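Local coordinates for protein peptide amidase (Stenotrophomonas maltophilia, PDB 1M22) that probably hydrolyses carboxamide bonds as an amidase-signature enzyme with a serine nucleophile, at residues T96-L101 / G213-S218; L101-F106 / R336-H341; A194-V199 / G419-I424; D402-A407 / D411-P416; L461-T466 / Y478-R483. All blocks are in the same frame, centred on the assembly; numbering follows the deposited sequence.

Contact 1. Residues T96-L101 / G213-S218; sequences TSAGSL and GIIPIS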
# COMPACT_ATOMS: atom_id res chain seq x y z
N THR A 96 13.86 10.15 -5.56
CA THR A 96 12.87 9.72 -4.57
C THR A 96 12.44 11.07 -4.01
O THR A 96 13.10 11.64 -3.15
CB THR A 96 13.50 8.83 -3.49
OG1 THR A 96 13.97 7.62 -4.09
CG2 THR A 96 12.46 8.48 -2.43
N SER A 97 11.31 11.56 -4.51
CA SER A 97 10.83 12.89 -4.14
C SER A 97 9.66 13.02 -3.18
O SER A 97 9.40 14.13 -2.70
CB SER A 97 10.45 13.65 -5.41
OG SER A 97 9.28 13.10 -6.00
N ALA A 98 8.96 11.93 -2.91
CA ALA A 98 7.77 11.98 -2.07
C ALA A 98 6.77 12.91 -2.76
O ALA A 98 5.84 13.41 -2.13
CB ALA A 98 8.11 12.50 -0.67
N GLY A 99 6.98 13.15 -4.05
CA GLY A 99 6.10 14.02 -4.82
C GLY A 99 6.43 15.50 -4.75
O GLY A 99 5.81 16.32 -5.43
N SER A 100 7.43 15.85 -3.94
CA SER A 100 7.83 17.25 -3.75
C SER A 100 8.88 17.75 -4.74
O SER A 100 9.78 17.02 -5.14
CB SER A 100 8.34 17.44 -2.33
OG SER A 100 8.86 18.75 -2.14
N LEU A 101 8.77 19.02 -5.11
CA LEU A 101 9.74 19.62 -6.01
C LEU A 101 11.08 19.81 -5.30
O LEU A 101 12.12 19.95 -5.94
CB LEU A 101 9.23 20.97 -6.52
CG LEU A 101 8.03 20.90 -7.47
CD1 LEU A 101 7.54 22.30 -7.80
CD2 LEU A 101 8.43 20.17 -8.75
N GLY A 213 15.27 3.20 4.09
CA GLY A 213 15.27 3.74 2.74
C GLY A 213 13.93 4.27 2.28
O GLY A 213 13.72 4.45 1.08
N ILE A 214 13.01 4.50 3.21
CA ILE A 214 11.70 5.03 2.87
C ILE A 214 11.48 6.37 3.58
O ILE A 214 11.71 6.47 4.78
CB ILE A 214 10.56 4.07 3.29
CG1 ILE A 214 10.77 2.69 2.65
CG2 ILE A 214 9.21 4.64 2.88
CD1 ILE A 214 9.73 1.66 3.04
N ILE A 215 11.06 7.39 2.83
CA ILE A 215 10.77 8.70 3.43
C ILE A 215 9.64 8.36 4.40
O ILE A 215 8.58 7.88 4.00
CB ILE A 215 10.32 9.72 2.37
CG1 ILE A 215 11.48 9.97 1.40
CG2 ILE A 215 9.89 11.02 3.05
CD1 ILE A 215 11.17 10.96 0.30
N PRO A 216 9.85 8.63 5.69
CA PRO A 216 8.85 8.31 6.70
C PRO A 216 7.81 9.32 7.14
O PRO A 216 7.76 10.47 6.71
CB PRO A 216 9.72 7.94 7.88
CG PRO A 216 10.76 9.05 7.82
CD PRO A 216 11.09 9.12 6.32
N ILE A 217 6.95 8.81 8.02
CA ILE A 217 5.97 9.61 8.73
C ILE A 217 6.12 9.11 10.16
O ILE A 217 6.59 9.84 11.02
CB ILE A 217 4.50 9.40 8.30
CG1 ILE A 217 4.26 9.97 6.90
CG2 ILE A 217 3.58 10.14 9.29
CD1 ILE A 217 2.82 9.83 6.42
N SER A 218 5.79 7.84 10.39
CA SER A 218 5.84 7.25 11.73
C SER A 218 6.57 5.91 11.86
O SER A 218 6.21 4.93 11.21
CB SER A 218 4.40 7.08 12.20
OG SER A 218 4.30 6.23 13.33
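A type I' beta turn from Ser-97 to Ser-100, in the loop that follows the strand carrying the active-site residue Lys-86, offers Ala-98 to Ile-215 of a second loop. The turn is closed by Ser-100 N donating to Ser-97 O at 2.9 Å, and Ala-98 adopts the positive phi (61°) of its first inner position. Across the gap the work is done by one methyl group: Ile-215 CD1 lies 3.6 Å from Ala-98 CB and 3.9 Å from Thr-96 CG2. The isoleucine reaches both because CG1 stands anti to its own carbonyl carbon (chi1 -64°) and CD1 continues in an extended chain. Thr-96 and Ile-215 pass each other in opposite directions, so the tip of one lies beside the other. Tyr-337 of helix 319-340 and Trp-133 of helix 132-135 also press on Ile-215. The hydroxyl of Ser-97 is satisfied away from this seam, by Asp-87 and Arg-148. The side chain of Ala-98 is about 8 Å from that of Lys-86. Joined chiefly by methyl groups, the two loops meet in a buried apolar patch, consistent with a place in the second shell of the active site, while Thr-96 O has no polar partner in the model.

Contact 2. Residues L101-F106 / R336-H341; sequences LALQGF and RYFNTH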
# COMPACT_ATOMS: atom_id res chain seq x y z
N LEU A 101 8.77 19.02 -5.11
CA LEU A 101 9.74 19.62 -6.01
C LEU A 101 11.08 19.81 -5.30
O LEU A 101 12.12 19.95 -5.94
CB LEU A 101 9.23 20.97 -6.52
CG LEU A 101 8.03 20.90 -7.47
CD1 LEU A 101 7.54 22.30 -7.80
CD2 LEU A 101 8.43 20.17 -8.75
N ALA A 102 11.06 19.80 -3.97
CA ALA A 102 12.27 19.97 -3.18
C ALA A 102 13.27 18.82 -3.36
O ALA A 102 14.48 19.01 -3.19
CB ALA A 102 11.91 20.12 -1.71
N LEU A 103 12.77 17.64 -3.71
CA LEU A 103 13.64 16.48 -3.88
C LEU A 103 13.67 15.93 -5.31
O LEU A 103 14.00 14.76 -5.52
CB LEU A 103 13.22 15.36 -2.93
CG LEU A 103 13.24 15.67 -1.43
CD1 LEU A 103 12.69 14.48 -0.66
CD2 LEU A 103 14.66 15.99 -0.98
N GLN A 104 13.34 16.77 -6.28
CA GLN A 104 13.32 16.35 -7.68
C GLN A 104 14.68 15.88 -8.21
O GLN A 104 14.74 15.12 -9.17
CB GLN A 104 12.80 17.48 -8.57
CG GLN A 104 13.62 18.76 -8.49
CD GLN A 104 13.15 19.81 -9.48
OE1 GLN A 104 11.99 20.21 -9.46
NE2 GLN A 104 14.06 20.26 -10.33
N GLY A 105 15.76 16.33 -7.58
CA GLY A 105 17.09 15.93 -8.02
C GLY A 105 17.82 15.07 -7.01
O GLY A 105 19.03 14.87 -7.10
N PHE A 106 17.07 14.56 -6.04
CA PHE A 106 17.61 13.72 -4.97
C PHE A 106 17.47 12.25 -5.39
O PHE A 106 16.36 11.73 -5.51
CB PHE A 106 16.83 14.02 -3.69
CG PHE A 106 17.15 13.11 -2.54
CD1 PHE A 106 18.45 13.00 -2.06
CD2 PHE A 106 16.14 12.40 -1.91
CE1 PHE A 106 18.73 12.18 -0.96
CE2 PHE A 106 16.41 11.59 -0.82
CZ PHE A 106 17.70 11.48 -0.34
N ARG A 336 15.93 12.55 10.44
CA ARG A 336 16.91 11.46 10.49
C ARG A 336 17.13 10.95 9.07
O ARG A 336 18.26 10.70 8.66
CB ARG A 336 16.41 10.31 11.38
CG ARG A 336 17.36 9.12 11.43
CD ARG A 336 16.98 8.13 12.53
NE ARG A 336 15.71 7.45 12.26
CZ ARG A 336 15.56 6.47 11.37
NH1 ARG A 336 16.59 6.05 10.66
NH2 ARG A 336 14.37 5.91 11.20
N TYR A 337 16.05 10.81 8.31
CA TYR A 337 16.14 10.35 6.93
C TYR A 337 16.97 11.32 6.08
O TYR A 337 17.84 10.89 5.32
CB TYR A 337 14.74 10.17 6.33
CG TYR A 337 14.72 9.92 4.84
CD1 TYR A 337 14.89 10.97 3.94
CD2 TYR A 337 14.58 8.63 4.32
CE1 TYR A 337 14.92 10.75 2.57
CE2 TYR A 337 14.61 8.40 2.95
CZ TYR A 337 14.78 9.47 2.08
OH TYR A 337 14.83 9.28 0.72
N PHE A 338 16.70 12.62 6.21
CA PHE A 338 17.44 13.61 5.44
C PHE A 338 18.94 13.52 5.72
O PHE A 338 19.76 13.64 4.81
CB PHE A 338 16.98 15.04 5.78
CG PHE A 338 15.65 15.43 5.20
CD1 PHE A 338 15.14 14.81 4.06
CD2 PHE A 338 14.92 16.48 5.76
CE1 PHE A 338 13.93 15.23 3.50
CE2 PHE A 338 13.72 16.90 5.21
CZ PHE A 338 13.22 16.28 4.08
N ASN A 339 19.29 13.30 6.98
CA ASN A 339 20.69 13.20 7.38
C ASN A 339 21.33 11.91 6.90
O ASN A 339 22.43 11.92 6.35
CB ASN A 339 20.81 13.30 8.91
CG ASN A 339 22.22 13.04 9.40
OD1 ASN A 339 22.66 11.90 9.51
ND2 ASN A 339 22.94 14.11 9.71
N THR A 340 20.64 10.79 7.11
CA THR A 340 21.14 9.48 6.72
C THR A 340 21.45 9.37 5.23
O THR A 340 22.46 8.79 4.84
CB THR A 340 20.12 8.37 7.09
OG1 THR A 340 19.92 8.37 8.51
CG2 THR A 340 20.62 7.01 6.64
N HIS A 341 20.58 9.93 4.40
CA HIS A 341 20.75 9.86 2.95
C HIS A 341 21.31 11.13 2.33
O HIS A 341 21.35 11.27 1.10
CB HIS A 341 19.42 9.48 2.31
CG HIS A 341 18.85 8.20 2.83
ND1 HIS A 341 19.37 6.96 2.51
CD2 HIS A 341 17.84 7.97 3.71
CE1 HIS A 341 18.71 6.03 3.17
NE2 HIS A 341 17.78 6.61 3.90
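Phe-106, at the end of a type I turn from Leu-103, points its ring at Tyr-337 in the last turn of helix 319-340 and His-341 just beyond it. From CB, with CG anti to the backbone N (chi1 173°), the side chain heads straight for the helix, and the far rim of the ring makes the contact. On one flank CE2 lies 3.2 Å from Tyr-337 OH and 3.8 Å from Tyr-337 CE1. At the tip, CZ rests 3.7 Å from His-341 CB. On the other flank CE1 comes within 3.5 Å of His-341 O, which lies near the plane of the phenyl ring. Tyr-337 and Phe-106 thus meet edge against edge, from opposite directions, with their planes nearly at right angles. A looser second point joins Leu-103 CD1 to the edge of the Phe-338 ring, 4.4 Å away at CE1, and Trp-133 packs on both of these residues. The tyrosine hydroxyl is committed elsewhere, in a hydrogen bond with Asn-90 OD1. Since the phenyl edge carries the weakly positive C-H groups, two electron-rich oxygens at that rim probably contribute a mild electrostatic attraction to what is otherwise apolar packing.

Contact 3. Residues A194-V199 / G419-I424; sequences AAINGV and GVAWPI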
# COMPACT_ATOMS: atom_id res chain seq x y z
N ALA A 194 -6.20 0.84 -2.48
CA ALA A 194 -6.35 -0.47 -3.11
C ALA A 194 -7.84 -0.75 -3.32
O ALA A 194 -8.27 -1.13 -4.41
CB ALA A 194 -5.71 -1.55 -2.25
N ALA A 195 -8.64 -0.55 -2.28
CA ALA A 195 -10.08 -0.80 -2.38
C ALA A 195 -10.75 0.13 -3.38
O ALA A 195 -11.58 -0.30 -4.19
CB ALA A 195 -10.74 -0.64 -1.01
N ILE A 196 -10.38 1.41 -3.32
CA ILE A 196 -10.94 2.44 -4.20
C ILE A 196 -10.67 2.17 -5.68
O ILE A 196 -11.47 2.55 -6.55
CB ILE A 196 -10.38 3.83 -3.77
CG1 ILE A 196 -11.04 4.26 -2.46
CG2 ILE A 196 -10.58 4.87 -4.88
CD1 ILE A 196 -12.48 4.69 -2.59
N ASN A 197 -9.56 1.50 -5.96
CA ASN A 197 -9.18 1.18 -7.34
C ASN A 197 -9.34 -0.30 -7.70
O ASN A 197 -8.76 -0.78 -8.67
CB ASN A 197 -7.75 1.66 -7.60
CG ASN A 197 -7.63 3.17 -7.54
OD1 ASN A 197 -8.06 3.88 -8.47
ND2 ASN A 197 -7.06 3.69 -6.46
N GLY A 198 -10.13 -1.02 -6.90
CA GLY A 198 -10.42 -2.42 -7.19
C GLY A 198 -9.29 -3.43 -7.23
O GLY A 198 -9.33 -4.37 -8.05
N VAL A 199 -8.31 -3.28 -6.35
CA VAL A 199 -7.20 -4.22 -6.30
C VAL A 199 -6.94 -4.68 -4.88
O VAL A 199 -7.57 -4.20 -3.93
CB VAL A 199 -5.89 -3.60 -6.88
CG1 VAL A 199 -6.09 -3.25 -8.35
CG2 VAL A 199 -5.48 -2.37 -6.09
N GLY A 419 -15.74 3.66 1.44
CA GLY A 419 -16.82 3.90 0.50
C GLY A 419 -16.25 3.91 -0.91
O GLY A 419 -15.18 3.34 -1.15
N VAL A 420 -16.94 4.55 -1.85
CA VAL A 420 -16.45 4.60 -3.22
C VAL A 420 -15.76 5.92 -3.54
O VAL A 420 -15.85 6.88 -2.78
CB VAL A 420 -17.58 4.39 -4.24
CG1 VAL A 420 -18.20 3.01 -4.05
CG2 VAL A 420 -18.63 5.48 -4.09
N ALA A 421 -15.05 5.94 -4.66
CA ALA A 421 -14.33 7.13 -5.09
C ALA A 421 -15.27 8.32 -5.23
O ALA A 421 -16.43 8.18 -5.61
CB ALA A 421 -13.64 6.86 -6.42
N TRP A 422 -14.74 9.50 -4.92
CA TRP A 422 -15.49 10.75 -4.98
C TRP A 422 -14.86 11.67 -6.03
O TRP A 422 -13.72 11.47 -6.44
CB TRP A 422 -15.43 11.43 -3.61
CG TRP A 422 -14.02 11.63 -3.14
CD1 TRP A 422 -13.23 12.74 -3.33
CD2 TRP A 422 -13.20 10.68 -2.45
NE1 TRP A 422 -11.98 12.53 -2.81
CE2 TRP A 422 -11.93 11.27 -2.26
CE3 TRP A 422 -13.41 9.38 -1.98
CZ2 TRP A 422 -10.88 10.61 -1.62
CZ3 TRP A 422 -12.36 8.71 -1.34
CH2 TRP A 422 -11.11 9.34 -1.17
N PRO A 423 -15.62 12.68 -6.50
CA PRO A 423 -15.08 13.60 -7.50
C PRO A 423 -13.83 14.28 -6.94
O PRO A 423 -13.83 14.74 -5.80
CB PRO A 423 -16.23 14.60 -7.69
CG PRO A 423 -17.44 13.78 -7.42
CD PRO A 423 -17.04 12.96 -6.22
N ILE A 424 -12.76 14.32 -7.73
CA ILE A 424 -11.52 14.94 -7.29
C ILE A 424 -11.72 16.40 -6.89
O ILE A 424 -11.23 16.84 -5.85
CB ILE A 424 -10.43 14.86 -8.39
CG1 ILE A 424 -10.05 13.40 -8.64
CG2 ILE A 424 -9.21 15.67 -7.97
CD1 ILE A 424 -9.12 13.20 -9.81
O HOH W 1 -14.17 3.30 -5.77
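The backbones come closest at Ile-196 and Ala-421, whose CA atoms are 5.9 Å apart where the last turn of helix 191-196 meets the loop after strand 412-416. The helix ends in a Schellman motif: Val-199 N returns to Ala-194 O, Gly-198 N to Ala-195 O, and Gly-198 takes the positive phi (62°) of the C-prime position. Just before this reversal, Ile-196 supplies nearly all of the helix's side of the contact. Its CG1 is anti to the carbonyl carbon, and a second bend (chi2 -73°) brings CD1 round against the loop backbone. There CD1 approaches Gly-419 O to 3.3 Å and Ala-421 N to 3.5 Å, so this methyl group rests mainly on main-chain atoms of the loop. The other branch, CG2, faces Ala-421 CB at 4.0 Å. The same CD1 also nears the indole of Trp-422, with CZ3 at 4.2 Å. That tryptophan side chain is about 11 Å from the side chain of the nucleophile Ser-189, which lies two residues before the start of this short helix, so the packing lies near the catalytic centre. Ile-196 O, which also accepts from Asn-154 ND2, completes the join through a water that donates to it at 2.9 Å and accepts from Ala-421 N at 3.0 Å.

Contact 4. Residues D402-A407 / D411-P416; sequences DAALAA and DALVAP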
# COMPACT_ATOMS: atom_id res chain seq x y z
N ASP A 402 -7.38 -6.99 19.48
CA ASP A 402 -7.20 -8.21 20.26
C ASP A 402 -8.37 -8.50 21.19
O ASP A 402 -8.71 -9.66 21.41
CB ASP A 402 -5.89 -8.15 21.06
CG ASP A 402 -4.67 -8.12 20.17
OD1 ASP A 402 -4.68 -8.77 19.10
OD2 ASP A 402 -3.69 -7.44 20.54
N ALA A 403 -8.98 -7.46 21.74
CA ALA A 403 -10.11 -7.65 22.63
C ALA A 403 -11.29 -8.24 21.85
O ALA A 403 -11.98 -9.13 22.34
CB ALA A 403 -10.52 -6.32 23.27
N ALA A 404 -11.50 -7.75 20.64
CA ALA A 404 -12.59 -8.26 19.81
C ALA A 404 -12.32 -9.70 19.38
O ALA A 404 -13.22 -10.54 19.41
CB ALA A 404 -12.77 -7.37 18.58
N LEU A 405 -11.08 -9.99 19.00
CA LEU A 405 -10.73 -11.35 18.59
C LEU A 405 -10.91 -12.34 19.74
O LEU A 405 -11.42 -13.44 19.54
CB LEU A 405 -9.28 -11.40 18.10
CG LEU A 405 -8.95 -10.61 16.82
CD1 LEU A 405 -7.44 -10.64 16.60
CD2 LEU A 405 -9.69 -11.20 15.62
N ALA A 406 -10.52 -11.94 20.94
CA ALA A 406 -10.63 -12.81 22.11
C ALA A 406 -12.06 -13.03 22.58
O ALA A 406 -12.41 -14.13 23.01
CB ALA A 406 -9.80 -12.26 23.25
N ALA A 407 -12.89 -12.00 22.50
CA ALA A 407 -14.28 -12.08 22.96
C ALA A 407 -15.11 -13.18 22.30
O ALA A 407 -16.02 -13.72 22.93
CB ALA A 407 -14.97 -10.74 22.79
N ASP A 411 -10.57 -15.40 14.31
CA ASP A 411 -9.32 -15.45 13.57
C ASP A 411 -9.06 -14.13 12.86
O ASP A 411 -7.92 -13.79 12.58
CB ASP A 411 -9.37 -16.57 12.53
CG ASP A 411 -9.44 -17.93 13.16
OD1 ASP A 411 -10.52 -18.55 13.14
OD2 ASP A 411 -8.40 -18.37 13.68
N ALA A 412 -10.13 -13.41 12.57
CA ALA A 412 -10.01 -12.13 11.88
C ALA A 412 -11.28 -11.32 12.01
O ALA A 412 -12.34 -11.83 12.39
CB ALA A 412 -9.70 -12.36 10.40
N LEU A 413 -11.15 -10.03 11.71
CA LEU A 413 -12.26 -9.10 11.72
C LEU A 413 -12.40 -8.65 10.27
O LEU A 413 -11.39 -8.47 9.59
CB LEU A 413 -11.95 -7.90 12.61
CG LEU A 413 -11.60 -8.22 14.06
CD1 LEU A 413 -11.20 -6.96 14.80
CD2 LEU A 413 -12.79 -8.88 14.73
N VAL A 414 -13.63 -8.50 9.80
CA VAL A 414 -13.84 -8.04 8.44
C VAL A 414 -14.87 -6.92 8.39
O VAL A 414 -15.68 -6.76 9.31
CB VAL A 414 -14.32 -9.18 7.50
CG1 VAL A 414 -13.29 -10.30 7.49
CG2 VAL A 414 -15.68 -9.69 7.93
N ALA A 415 -14.81 -6.14 7.32
CA ALA A 415 -15.72 -5.02 7.14
C ALA A 415 -15.46 -4.41 5.78
O ALA A 415 -14.46 -4.72 5.14
CB ALA A 415 -15.46 -3.96 8.21
N PRO A 416 -16.38 -3.57 5.30
CA PRO A 416 -16.13 -2.96 3.99
C PRO A 416 -14.90 -2.08 4.28
O PRO A 416 -14.79 -1.52 5.37
CB PRO A 416 -17.37 -2.11 3.75
CG PRO A 416 -18.44 -2.81 4.54
CD PRO A 416 -17.71 -3.20 5.80
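Leu-405 and Ala-404, near the end of helix 383-407, pack over Leu-413 and the start of strand 412-416. The two leucines share a conformation, each with CG anti to its carbonyl carbon and CD1 extended anti to CA. In Leu-405 (chi1 -65°) this sends CD1 onward and leaves CD2 turned to the strand, where it lies 3.8 Å from Ala-412 N and 3.9 Å from Leu-413 CG. In Leu-413 (chi1 -57°) the branched end straddles Ala-404 CB: CD1 and CD2 are both 4.1 Å from it, and CD2 is also 4.0 Å from Leu-405 CD2. The fork of Leu-413 thus meets the helix at an alanine, while Leu-405 covers the neighbouring peptide. Ala-412 turns its CB away, to Leu-473 of helix 470-484. Asp-411 directs its carboxylate elsewhere, with a salt bridge to Lys-472 and a hydrogen bond from Arg-275 N. The axes of segments 402-407 and 412-416 approach to 8.8 Å, their directions 108° apart, so the chain swings sharply between them. The arrangement is that of the last step of a crossover connection, in which the chain leaves strand 306-310, runs through helices, and re-enters the mixed sheet as strand 412-416, parallel to its neighbour 275-279.

Contact 5. Residues L461-T466 / Y478-R483; sequences LLFMGT and YAYEQR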
# COMPACT_ATOMS: atom_id res chain seq x y z
N LEU A 461 -13.37 -5.64 0.55
CA LEU A 461 -13.63 -6.32 1.81
C LEU A 461 -12.31 -6.33 2.58
O LEU A 461 -11.29 -6.86 2.10
CB LEU A 461 -14.10 -7.76 1.57
CG LEU A 461 -14.40 -8.58 2.83
CD1 LEU A 461 -15.56 -7.96 3.59
CD2 LEU A 461 -14.71 -10.01 2.43
N LEU A 462 -12.33 -5.74 3.77
CA LEU A 462 -11.14 -5.64 4.61
C LEU A 462 -11.03 -6.78 5.62
O LEU A 462 -12.02 -7.15 6.25
CB LEU A 462 -11.17 -4.32 5.37
CG LEU A 462 -10.01 -4.04 6.33
CD1 LEU A 462 -8.77 -3.68 5.54
CD2 LEU A 462 -10.39 -2.91 7.26
N PHE A 463 -9.83 -7.32 5.75
CA PHE A 463 -9.53 -8.37 6.72
C PHE A 463 -8.46 -7.81 7.66
O PHE A 463 -7.47 -7.23 7.20
CB PHE A 463 -8.93 -9.63 6.06
CG PHE A 463 -9.89 -10.40 5.21
CD1 PHE A 463 -10.25 -9.95 3.95
CD2 PHE A 463 -10.41 -11.62 5.65
CE1 PHE A 463 -11.10 -10.69 3.13
CE2 PHE A 463 -11.27 -12.37 4.84
CZ PHE A 463 -11.61 -11.90 3.58
N MET A 464 -8.66 -7.96 8.96
CA MET A 464 -7.68 -7.51 9.95
C MET A 464 -7.42 -8.63 10.95
O MET A 464 -8.34 -9.37 11.31
CB MET A 464 -8.18 -6.27 10.71
CG MET A 464 -8.33 -5.01 9.86
SD MET A 464 -8.63 -3.51 10.84
CE MET A 464 -10.27 -3.85 11.48
N GLY A 465 -6.17 -8.75 11.39
CA GLY A 465 -5.82 -9.78 12.35
C GLY A 465 -4.83 -9.26 13.36
O GLY A 465 -4.43 -8.09 13.31
N THR A 466 -4.41 -10.11 14.29
CA THR A 466 -3.44 -9.68 15.29
C THR A 466 -2.03 -9.72 14.70
O THR A 466 -1.83 -10.18 13.58
CB THR A 466 -3.52 -10.57 16.56
OG1 THR A 466 -2.76 -9.95 17.61
CG2 THR A 466 -2.96 -11.96 16.29
N TYR A 478 -7.56 -15.38 0.32
CA TYR A 478 -7.47 -16.15 -0.91
C TYR A 478 -8.71 -17.02 -1.10
O TYR A 478 -9.29 -17.07 -2.18
CB TYR A 478 -6.23 -17.04 -0.88
CG TYR A 478 -6.04 -17.87 -2.13
CD1 TYR A 478 -5.60 -17.29 -3.32
CD2 TYR A 478 -6.31 -19.24 -2.13
CE1 TYR A 478 -5.43 -18.05 -4.48
CE2 TYR A 478 -6.14 -20.01 -3.28
CZ TYR A 478 -5.70 -19.41 -4.44
OH TYR A 478 -5.53 -20.16 -5.59
N ALA A 479 -9.13 -17.70 -0.03
CA ALA A 479 -10.31 -18.56 -0.10
C ALA A 479 -11.54 -17.75 -0.50
O ALA A 479 -12.38 -18.21 -1.27
CB ALA A 479 -10.53 -19.24 1.24
N TYR A 480 -11.66 -16.54 0.05
CA TYR A 480 -12.79 -15.67 -0.28
C TYR A 480 -12.71 -15.24 -1.75
O TYR A 480 -13.69 -15.31 -2.49
CB TYR A 480 -12.79 -14.42 0.60
CG TYR A 480 -13.73 -13.35 0.09
CD1 TYR A 480 -15.11 -13.48 0.23
CD2 TYR A 480 -13.24 -12.26 -0.62
CE1 TYR A 480 -15.98 -12.55 -0.34
CE2 TYR A 480 -14.10 -11.33 -1.18
CZ TYR A 480 -15.46 -11.48 -1.04
OH TYR A 480 -16.31 -10.57 -1.64
N GLU A 481 -11.52 -14.80 -2.15
CA GLU A 481 -11.30 -14.34 -3.51
C GLU A 481 -11.58 -15.40 -4.56
O GLU A 481 -12.19 -15.13 -5.60
CB GLU A 481 -9.85 -13.87 -3.65
CG GLU A 481 -9.47 -13.40 -5.03
CD GLU A 481 -7.97 -13.41 -5.25
OE1 GLU A 481 -7.37 -14.49 -5.09
OE2 GLU A 481 -7.40 -12.35 -5.57
N GLN A 482 -11.13 -16.62 -4.30
CA GLN A 482 -11.32 -17.70 -5.26
C GLN A 482 -12.76 -18.11 -5.53
O GLN A 482 -13.05 -18.65 -6.60
CB GLN A 482 -10.47 -18.90 -4.86
CG GLN A 482 -8.98 -18.65 -5.00
CD GLN A 482 -8.60 -18.16 -6.39
OE1 GLN A 482 -8.23 -17.00 -6.58
NE2 GLN A 482 -8.70 -19.05 -7.37
N ARG A 483 -13.66 -17.87 -4.59
CA ARG A 483 -15.05 -18.23 -4.85
C ARG A 483 -15.88 -17.04 -5.30
O ARG A 483 -17.05 -17.19 -5.66
CB ARG A 483 -15.68 -18.92 -3.63
CG ARG A 483 -15.75 -18.12 -2.35
CD ARG A 483 -16.50 -18.95 -1.30
NE ARG A 483 -17.90 -19.14 -1.69
CZ ARG A 483 -18.57 -20.29 -1.60
NH1 ARG A 483 -17.99 -21.39 -1.13
NH2 ARG A 483 -19.84 -20.34 -1.98
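Leu-461 points a methyl group squarely at the face of the Tyr-480 ring. CD2 stands 3.8 Å from the ring centroid and only 8° from its normal, a CH-pi contact of nearly ideal placement, with all six ring carbons at similar distances. The leucine achieves this by extension: CG is anti to the backbone N (chi1 179°), and CD2 continues the line away from CA, so the branch reaches out from strand 457-464 like a post. Tyr-480 answers from the helix with its own CG anti to the backbone N (chi1 166°), which lays the ring over the strand and turns one face to the leucine. Two residues along the strand, Phe-463 approaches nearer the root of the same tyrosine, its CZ 4.1 Å from Tyr-480 CB. From this strand, the leucine takes the ring and the phenylalanine its stem. The contact packs helix 470-484 on the mixed sheet, where strand 457-464 runs between 446-454 and 412-416. Val-449 and Met-451 of strand 446-454 also touch the tyrosine, while Ala-296 and Leu-300 of helix 289-302 pack against it from the adjoining helix.

How the contacts relate
The five contacts close the fold at several scales. Contacts 1 and 2, with centres 8 Å apart, share Leu-101, and their segments alternate along the sequence; Thr-96 and Phe-106 pair by backbone, and Ile-215 packs on Tyr-337. Contacts 4 and 5 follow in series on the opposite side of the chain's centre, centres about 13 Å apart, joined through adjacent strands 412-416 and 457-464 and by Asp-402 with Thr-466. Contact 3 spans 220 residues, encloses contact 4 in sequence, and has its centre about 23 Å from that of contact 1 and 18 Å from that of contact 5. Contacts 1 and 3 lie near the catalytic residues; contacts 4 and 5 pack helices onto a more distant part of the mixed sheet.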